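Local coordinates for putative PAS/PAC sensor protein (Nakamurella multipartita DSM 44233, PDB 6HMJ) that senses blue light through a flavin mononucleotide chromophore and mediates RNA binding and translational regulation, at residues I249-V254 with V340-G345; G307-T312 with E327-P332; A241-S246 with A264-E269. All coordinates share one frame; numbering follows the deposited sequence.

Contact 1: I249-V254 with V340-G345; sequences ITVADV and VTHYIG. With FMN (flavin mononucleotide), chain E.
Gly345 O is gripped twice by Thr250. Thr250 N donates to Gly345 O at 2.9 Å, in the plane of that carbonyl, and Thr250 OG1 reaches the same oxygen from above the plane, at 3.1 Å. With chi1 at 55°, OG1 sits between the backbone N and the carbonyl carbon of its own residue, where it can reach Gly345 O and also bond to the side-chain NE2 of Gln347, an FMN-binding residue. Gly345 N returns a nearly straight bond to Thr250 O (2.8 Å). Further along, Ala252 and Tyr343 form the next hydrogen-bonded pair of this antiparallel ladder, with Ala252 N to Tyr343 O at 2.9 Å. The two strands, 250-253 and 340-346, are the first and last of the PAS (LOV) core and lie next to each other inside its sheet. On the flavin face, Ala252 CB approaches the dimethyl end of the isoalloxazine, 3.8 Å from FMN C8M, and Gly345 N lies near FMN C7M. Val251, Asp253, His342 and Ile344 point to the other face, where Ile237 of the second subunit packs on Val251 and His342. There the Asp253 carboxylate, its OD1 held by the backbone N of Thr255, stacks over the imidazole, their planes 23° apart, and a water joins Asp253 OD2 (2.7 Å) to His342 NE2 (2.6 Å). The second ring nitrogen, ND1, is hydrogen-bonded to Thr341 OG1. A classic beta bulge sets Thr341 and His342 together opposite Val333 of the neighbouring strand. Beyond the ladder, Val254 CG1 touches Tyr343 CD1 at 3.9 Å.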
# COMPACT_ATOMS: atom_id res chain seq x y z
N ILE A 249 -34.97 12.38 -9.53
CA ILE A 249 -36.35 12.56 -9.09
C ILE A 249 -37.26 11.85 -10.10
O ILE A 249 -37.11 12.03 -11.31
CB ILE A 249 -36.72 14.05 -8.98
CG1 ILE A 249 -35.75 14.76 -8.03
CG2 ILE A 249 -38.17 14.21 -8.50
CD1 ILE A 249 -35.97 16.25 -7.91
N THR A 250 -38.18 11.05 -9.59
CA THR A 250 -39.15 10.35 -10.43
C THR A 250 -40.52 10.41 -9.77
O THR A 250 -40.63 10.48 -8.54
CB THR A 250 -38.74 8.89 -10.66
OG1 THR A 250 -38.53 8.24 -9.40
CG2 THR A 250 -37.46 8.82 -11.48
N VAL A 251 -41.56 10.38 -10.60
CA VAL A 251 -42.94 10.37 -10.13
C VAL A 251 -43.67 9.23 -10.83
O VAL A 251 -43.54 9.07 -12.05
CB VAL A 251 -43.65 11.71 -10.38
CG1 VAL A 251 -45.06 11.67 -9.79
CG2 VAL A 251 -42.85 12.86 -9.79
N ALA A 252 -44.43 8.47 -10.06
CA ALA A 252 -45.25 7.39 -10.59
C ALA A 252 -46.71 7.66 -10.25
O ALA A 252 -47.02 8.14 -9.15
CB ALA A 252 -44.82 6.03 -10.03
N ASP A 253 -47.59 7.35 -11.19
CA ASP A 253 -49.03 7.52 -11.02
C ASP A 253 -49.62 6.20 -10.55
O ASP A 253 -49.81 5.27 -11.35
CB ASP A 253 -49.67 8.00 -12.32
CG ASP A 253 -51.15 8.27 -12.18
OD1 ASP A 253 -51.72 7.96 -11.11
OD2 ASP A 253 -51.75 8.79 -13.14
N VAL A 254 -49.93 6.11 -9.25
CA VAL A 254 -50.49 4.88 -8.70
C VAL A 254 -51.99 4.77 -8.94
O VAL A 254 -52.61 3.80 -8.49
CB VAL A 254 -50.20 4.76 -7.19
CG1 VAL A 254 -48.70 4.59 -6.96
CG2 VAL A 254 -50.72 5.97 -6.43
N VAL A 340 -54.03 8.81 -2.02
CA VAL A 340 -52.69 8.72 -2.59
C VAL A 340 -52.84 8.55 -4.10
O VAL A 340 -53.28 7.50 -4.58
CB VAL A 340 -51.89 7.56 -1.99
CG1 VAL A 340 -50.50 7.50 -2.61
CG2 VAL A 340 -51.79 7.70 -0.48
N THR A 341 -52.47 9.58 -4.85
CA THR A 341 -52.56 9.54 -6.31
C THR A 341 -51.22 9.31 -6.98
O THR A 341 -51.18 8.67 -8.04
CB THR A 341 -53.21 10.82 -6.84
OG1 THR A 341 -52.30 11.92 -6.72
CG2 THR A 341 -54.47 11.15 -6.06
N HIS A 342 -50.12 9.79 -6.40
CA HIS A 342 -48.79 9.57 -6.95
C HIS A 342 -47.82 9.16 -5.85
O HIS A 342 -48.14 9.19 -4.66
CB HIS A 342 -48.23 10.82 -7.66
CG HIS A 342 -49.00 11.24 -8.87
ND1 HIS A 342 -50.24 11.83 -8.80
CD2 HIS A 342 -48.70 11.15 -10.19
CE1 HIS A 342 -50.67 12.09 -10.02
NE2 HIS A 342 -49.75 11.69 -10.89
N TYR A 343 -46.63 8.75 -6.28
CA TYR A 343 -45.49 8.49 -5.41
C TYR A 343 -44.27 9.15 -6.02
O TYR A 343 -44.10 9.14 -7.24
CB TYR A 343 -45.22 6.98 -5.24
CG TYR A 343 -45.65 6.40 -3.90
CD1 TYR A 343 -46.94 5.92 -3.71
CD2 TYR A 343 -44.75 6.32 -2.84
CE1 TYR A 343 -47.32 5.39 -2.50
CE2 TYR A 343 -45.13 5.79 -1.63
CZ TYR A 343 -46.42 5.32 -1.46
OH TYR A 343 -46.82 4.79 -0.25
N ILE A 344 -43.42 9.74 -5.18
CA ILE A 344 -42.17 10.33 -5.62
C ILE A 344 -41.03 9.41 -5.20
O ILE A 344 -41.04 8.86 -4.10
CB ILE A 344 -41.96 11.75 -5.05
CG1 ILE A 344 -43.20 12.61 -5.29
CG2 ILE A 344 -40.73 12.40 -5.69
CD1 ILE A 344 -43.14 13.96 -4.62
N GLY A 345 -40.07 9.23 -6.09
CA GLY A 345 -38.90 8.41 -5.82
C GLY A 345 -37.63 9.22 -6.01
O GLY A 345 -37.50 9.96 -6.99
N1 FMN E . -37.61 -0.19 -7.79
C2 FMN E . -36.30 -0.33 -8.07
O2 FMN E . -35.79 -1.47 -8.05
N3 FMN E . -35.51 0.72 -8.37
C4 FMN E . -35.96 1.98 -8.42
O4 FMN E . -35.20 2.92 -8.70
C4A FMN E . -37.39 2.21 -8.12
N5 FMN E . -37.93 3.45 -8.14
C5A FMN E . -39.24 3.63 -7.87
C6 FMN E . -39.76 4.92 -7.90
C7 FMN E . -41.10 5.15 -7.62
C7M FMN E . -41.64 6.55 -7.66
C8 FMN E . -41.98 4.00 -7.28
C8M FMN E . -43.44 4.19 -6.97
C9 FMN E . -41.46 2.71 -7.25
C9A FMN E . -40.12 2.47 -7.53
N10 FMN E . -39.56 1.17 -7.50
C10 FMN E . -38.20 1.02 -7.79
C1' FMN E . -40.33 -0.04 -7.17
C2' FMN E . -40.82 -0.72 -8.43
O2' FMN E . -41.18 0.24 -9.42
C3' FMN E . -42.03 -1.57 -8.08
O3' FMN E . -43.05 -0.72 -7.53
C4' FMN E . -41.73 -2.67 -7.07
O4' FMN E . -40.70 -3.52 -7.56
C5' FMN E . -43.04 -3.41 -6.84
O5' FMN E . -42.88 -4.82 -6.95
P FMN E . -43.35 -5.56 -8.29
O1P FMN E . -42.98 -7.00 -8.00
O2P FMN E . -44.83 -5.28 -8.36
O3P FMN E . -42.58 -4.89 -9.40
O HOH W 1 -50.46 11.18 -13.33

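Contact 2: G307-T312 with E327-P332; sequences GDAVTT and EFHLSP. With FMN (flavin mononucleotide), chain E.
Leu330 and Val310 run alongside each other from the same face of the sheet, as a hydrogen-bonded pair of the antiparallel beta hairpin 310-317/323-334 in the PAS fold. Leu330 CB lies 3.8 Å from Val310 O and beside Val310 CG2. CG comes next, in the plane of the Phe328 ring and at its edge. From there the methyls of Leu330 part: CD1 stays with Val310 CG2 at 3.9 Å, and CD2 turns to the benzenoid end of the flavin, 3.3 Å from FMN C8 and close to C7. Ile300 and Ile304 of helix 294-305 also pack against Leu330. The backbone bond from Leu330 N to Val310 O (2.7 Å) is nearly straight, at 172°.

On the same face of the sheet, the Phe328 ring is sandwiched. Thr312 CB covers one side in a CH-pi contact, 4.1 Å from the Phe328 ring centroid, and the isoalloxazine covers the opposite side around C4A. Phe328 CG is wedged between its own backbone N and carbonyl carbon (chi1 69°), which brings the ring round against Thr312. On the other face of the hairpin, the Thr311 and His329 side chains cross at about a right angle, Thr311 OG1 lying 3.5 Å from His329 CD2. Thr311 CG2 meets the aliphatic part of Glu327, whose OE1 forms a salt bridge with Arg353. Gly307 closes helix 294-305 in a Schellman motif, and Pro332 CG rests 3.4 Å from Gly307 O.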
# COMPACT_ATOMS: atom_id res chain seq x y z
N GLY A 307 -49.72 3.30 1.29
CA GLY A 307 -49.46 4.72 1.35
C GLY A 307 -48.38 5.10 2.34
O GLY A 307 -48.38 6.23 2.84
N ASP A 308 -47.47 4.19 2.63
CA ASP A 308 -46.40 4.44 3.58
C ASP A 308 -45.23 5.16 2.91
O ASP A 308 -45.02 5.07 1.70
CB ASP A 308 -45.91 3.14 4.20
CG ASP A 308 -46.98 2.42 5.00
OD1 ASP A 308 -47.95 3.09 5.41
OD2 ASP A 308 -46.85 1.20 5.20
N ALA A 309 -44.46 5.88 3.73
CA ALA A 309 -43.18 6.44 3.31
C ALA A 309 -42.09 5.49 3.76
O ALA A 309 -42.00 5.15 4.95
CB ALA A 309 -42.97 7.83 3.91
N VAL A 310 -41.25 5.04 2.82
CA VAL A 310 -40.22 4.06 3.11
C VAL A 310 -38.96 4.41 2.33
O VAL A 310 -39.00 5.08 1.30
CB VAL A 310 -40.66 2.62 2.75
CG1 VAL A 310 -41.92 2.24 3.51
CG2 VAL A 310 -40.86 2.48 1.25
N THR A 311 -37.83 3.93 2.85
CA THR A 311 -36.55 3.98 2.15
C THR A 311 -36.13 2.56 1.84
O THR A 311 -36.20 1.68 2.71
CB THR A 311 -35.48 4.68 2.99
OG1 THR A 311 -35.90 6.02 3.28
CG2 THR A 311 -34.16 4.71 2.24
N THR A 312 -35.70 2.32 0.60
CA THR A 312 -35.35 0.99 0.14
C THR A 312 -33.94 0.99 -0.41
O THR A 312 -33.58 1.85 -1.21
CB THR A 312 -36.34 0.50 -0.93
OG1 THR A 312 -37.58 0.15 -0.30
CG2 THR A 312 -35.79 -0.72 -1.66
N GLU A 327 -30.23 3.35 -3.02
CA GLU A 327 -31.07 3.71 -1.89
C GLU A 327 -32.03 4.79 -2.38
O GLU A 327 -31.65 5.95 -2.56
CB GLU A 327 -30.25 4.20 -0.70
CG GLU A 327 -31.11 4.42 0.54
CD GLU A 327 -30.35 5.05 1.69
OE1 GLU A 327 -29.70 4.30 2.44
OE2 GLU A 327 -30.41 6.29 1.83
N PHE A 328 -33.28 4.41 -2.62
CA PHE A 328 -34.30 5.34 -3.09
C PHE A 328 -35.41 5.44 -2.06
O PHE A 328 -35.90 4.42 -1.56
CB PHE A 328 -34.85 4.93 -4.47
CG PHE A 328 -35.68 3.68 -4.46
CD1 PHE A 328 -37.03 3.73 -4.15
CD2 PHE A 328 -35.13 2.47 -4.82
CE1 PHE A 328 -37.80 2.58 -4.16
CE2 PHE A 328 -35.89 1.32 -4.84
CZ PHE A 328 -37.23 1.38 -4.51
N HIS A 329 -35.81 6.67 -1.75
CA HIS A 329 -36.89 6.93 -0.82
C HIS A 329 -38.20 7.08 -1.58
O HIS A 329 -38.24 7.65 -2.68
CB HIS A 329 -36.58 8.20 -0.01
CG HIS A 329 -37.71 8.66 0.85
ND1 HIS A 329 -38.34 9.88 0.66
CD2 HIS A 329 -38.32 8.09 1.91
CE1 HIS A 329 -39.29 10.03 1.56
NE2 HIS A 329 -39.30 8.96 2.34
N LEU A 330 -39.27 6.54 -1.01
CA LEU A 330 -40.60 6.59 -1.61
C LEU A 330 -41.48 7.47 -0.74
O LEU A 330 -41.71 7.15 0.44
CB LEU A 330 -41.20 5.19 -1.75
CG LEU A 330 -40.62 4.29 -2.84
CD1 LEU A 330 -41.12 2.87 -2.67
CD2 LEU A 330 -40.94 4.82 -4.22
N SER A 331 -41.98 8.56 -1.31
CA SER A 331 -42.79 9.53 -0.58
C SER A 331 -44.17 9.60 -1.21
O SER A 331 -44.28 9.90 -2.41
CB SER A 331 -42.12 10.90 -0.59
OG SER A 331 -42.69 11.75 0.39
N PRO A 332 -45.24 9.31 -0.47
CA PRO A 332 -46.58 9.37 -1.08
C PRO A 332 -47.11 10.79 -1.16
O PRO A 332 -46.84 11.63 -0.30
CB PRO A 332 -47.43 8.52 -0.12
CG PRO A 332 -46.76 8.67 1.20
CD PRO A 332 -45.29 8.78 0.90
N1 FMN E . -37.61 -0.19 -7.79
C2 FMN E . -36.30 -0.33 -8.07
O2 FMN E . -35.79 -1.47 -8.05
N3 FMN E . -35.51 0.72 -8.37
C4 FMN E . -35.96 1.98 -8.42
O4 FMN E . -35.20 2.92 -8.70
C4A FMN E . -37.39 2.21 -8.12
N5 FMN E . -37.93 3.45 -8.14
C5A FMN E . -39.24 3.63 -7.87
C6 FMN E . -39.76 4.92 -7.90
C7 FMN E . -41.10 5.15 -7.62
C7M FMN E . -41.64 6.55 -7.66
C8 FMN E . -41.98 4.00 -7.28
C8M FMN E . -43.44 4.19 -6.97
C9 FMN E . -41.46 2.71 -7.25
C9A FMN E . -40.12 2.47 -7.53
N10 FMN E . -39.56 1.17 -7.50
C10 FMN E . -38.20 1.02 -7.79
C1' FMN E . -40.33 -0.04 -7.17
C2' FMN E . -40.82 -0.72 -8.43
O2' FMN E . -41.18 0.24 -9.42
C3' FMN E . -42.03 -1.57 -8.08
O3' FMN E . -43.05 -0.72 -7.53
C4' FMN E . -41.73 -2.67 -7.07
O4' FMN E . -40.70 -3.52 -7.56
C5' FMN E . -43.04 -3.41 -6.84
O5' FMN E . -42.88 -4.82 -6.95
P FMN E . -43.35 -5.56 -8.29
O1P FMN E . -42.98 -7.00 -8.00
O2P FMN E . -44.83 -5.28 -8.36
O3P FMN E . -42.58 -4.89 -9.40

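Contact 3: A241-S246 with A264-E269; sequences AAHDAS and ANPAFE
An N-cap side chain joins two helix ends here: the C-terminal end of helix 234-244 meets the start of helix 266-272, on the edge of the PAS core where strand 261-264 runs out. Asn265 is the N-cap. Asn265 OD1 accepts from Phe268 N at 3.0 Å, from above the amide carbonyl plane, and also from the backbone N of Ile249. Asn265 ND2 donates in the amide plane to Ala242 O, at 3.1 Å and 162°, and has a further acceptor in Val247 O. A chi1 of 68° tucks CG back over its own backbone, with OD1 turned to the Phe268 amide and ND2 to the end of helix 234-244. Beside it, Pro266 CG packs over a face of the His243 imidazole as a CH-pi contact, 4.0 Å from the ring centroid; the pyrrolidine stands across the imidazole. Pro266 CD lies against His243 O. Ala267 CB touches both Ala245 O and Ser246 O, 3.5 Å from each. A water stitches the backbones together, donating to His243 O (2.8 Å) and Ala245 O (2.6 Å) and accepting from Ala267 N (2.9 Å).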
# COMPACT_ATOMS: atom_id res chain seq x y z
N ALA A 241 -36.87 23.58 -10.67
CA ALA A 241 -36.05 23.06 -9.58
C ALA A 241 -35.82 21.56 -9.74
O ALA A 241 -34.67 21.10 -9.73
CB ALA A 241 -36.72 23.35 -8.24
N ALA A 242 -36.89 20.79 -9.89
CA ALA A 242 -36.75 19.35 -10.08
C ALA A 242 -35.95 19.02 -11.33
O ALA A 242 -35.26 18.00 -11.38
CB ALA A 242 -38.12 18.69 -10.14
N HIS A 243 -36.00 19.88 -12.35
CA HIS A 243 -35.29 19.60 -13.59
C HIS A 243 -33.78 19.71 -13.41
O HIS A 243 -33.03 18.88 -13.93
CB HIS A 243 -35.77 20.56 -14.68
CG HIS A 243 -35.31 20.18 -16.05
ND1 HIS A 243 -35.87 19.15 -16.77
CD2 HIS A 243 -34.34 20.72 -16.85
CE1 HIS A 243 -35.26 19.05 -17.94
NE2 HIS A 243 -34.33 19.99 -18.01
N ASP A 244 -33.32 20.73 -12.68
CA ASP A 244 -31.89 21.00 -12.55
C ASP A 244 -31.26 20.36 -11.31
O ASP A 244 -30.03 20.39 -11.19
CB ASP A 244 -31.65 22.51 -12.52
CG ASP A 244 -32.00 23.17 -13.84
OD1 ASP A 244 -32.33 22.44 -14.80
OD2 ASP A 244 -31.94 24.42 -13.92
N ALA A 245 -32.05 19.80 -10.41
CA ALA A 245 -31.49 19.18 -9.21
C ALA A 245 -30.53 18.07 -9.60
O ALA A 245 -30.77 17.32 -10.56
CB ALA A 245 -32.61 18.62 -8.33
N SER A 246 -29.42 17.96 -8.86
CA SER A 246 -28.36 17.02 -9.18
C SER A 246 -28.68 15.58 -8.80
O SER A 246 -27.95 14.68 -9.21
CB SER A 246 -27.06 17.43 -8.48
OG SER A 246 -27.25 17.58 -7.09
N ALA A 264 -39.49 11.96 -14.87
CA ALA A 264 -38.12 11.57 -14.54
C ALA A 264 -37.19 12.68 -15.01
O ALA A 264 -37.22 13.05 -16.18
CB ALA A 264 -37.76 10.24 -15.20
N ASN A 265 -36.38 13.20 -14.10
CA ASN A 265 -35.52 14.34 -14.40
C ASN A 265 -34.19 13.87 -14.97
O ASN A 265 -33.84 12.69 -14.89
CB ASN A 265 -35.32 15.18 -13.13
CG ASN A 265 -34.50 14.45 -12.07
OD1 ASN A 265 -34.20 13.27 -12.20
ND2 ASN A 265 -34.15 15.17 -11.01
N PRO A 266 -33.41 14.78 -15.54
CA PRO A 266 -32.14 14.37 -16.17
C PRO A 266 -31.18 13.68 -15.22
O PRO A 266 -30.41 12.81 -15.65
CB PRO A 266 -31.56 15.69 -16.70
CG PRO A 266 -32.75 16.57 -16.88
CD PRO A 266 -33.69 16.21 -15.77
N ALA A 267 -31.17 14.05 -13.93
CA ALA A 267 -30.31 13.36 -12.98
C ALA A 267 -30.63 11.87 -12.95
O ALA A 267 -29.73 11.03 -12.79
CB ALA A 267 -30.46 13.97 -11.59
N PHE A 268 -31.90 11.52 -13.09
CA PHE A 268 -32.28 10.12 -13.23
C PHE A 268 -31.72 9.53 -14.52
O PHE A 268 -31.26 8.39 -14.55
CB PHE A 268 -33.80 9.98 -13.17
CG PHE A 268 -34.28 8.57 -13.32
CD1 PHE A 268 -34.60 8.05 -14.56
CD2 PHE A 268 -34.44 7.75 -12.21
CE1 PHE A 268 -35.06 6.76 -14.70
CE2 PHE A 268 -34.89 6.46 -12.34
CZ PHE A 268 -35.20 5.96 -13.59
N GLU A 269 -31.74 10.32 -15.60
CA GLU A 269 -31.21 9.83 -16.87
C GLU A 269 -29.72 9.55 -16.77
O GLU A 269 -29.24 8.51 -17.26
CB GLU A 269 -31.49 10.85 -17.98
CG GLU A 269 -32.98 11.17 -18.16
CD GLU A 269 -33.26 12.08 -19.34
OE1 GLU A 269 -32.37 12.24 -20.20
OE2 GLU A 269 -34.38 12.63 -19.42
O HOH W 2 -31.96 16.60 -12.73

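Overall arrangement
Contacts 1 and 2 belong to one PAS sheet and line one flavin pocket, their centres about 10 Å apart. Strands 323-334 and 340-346 are neighbours, joined by Ile344 N to Ser331 O at 2.9 Å, and Tyr343 OH of contact 1 bonds to Asp308 O of contact 2 at 2.7 Å. Contact 3 lies about 15 Å from contact 1, centre to centre, and meets it where Phe268 and Ala264 pack on Thr250 and where Asn265 OD1 accepts from Ile249 N at 2.9 Å; the Asn265 side chain is about 11 Å from the flavin. Contacts 2 and 3 do not touch within the chain, yet Ser331 OG bonds to Asp244 OD2 of the second subunit.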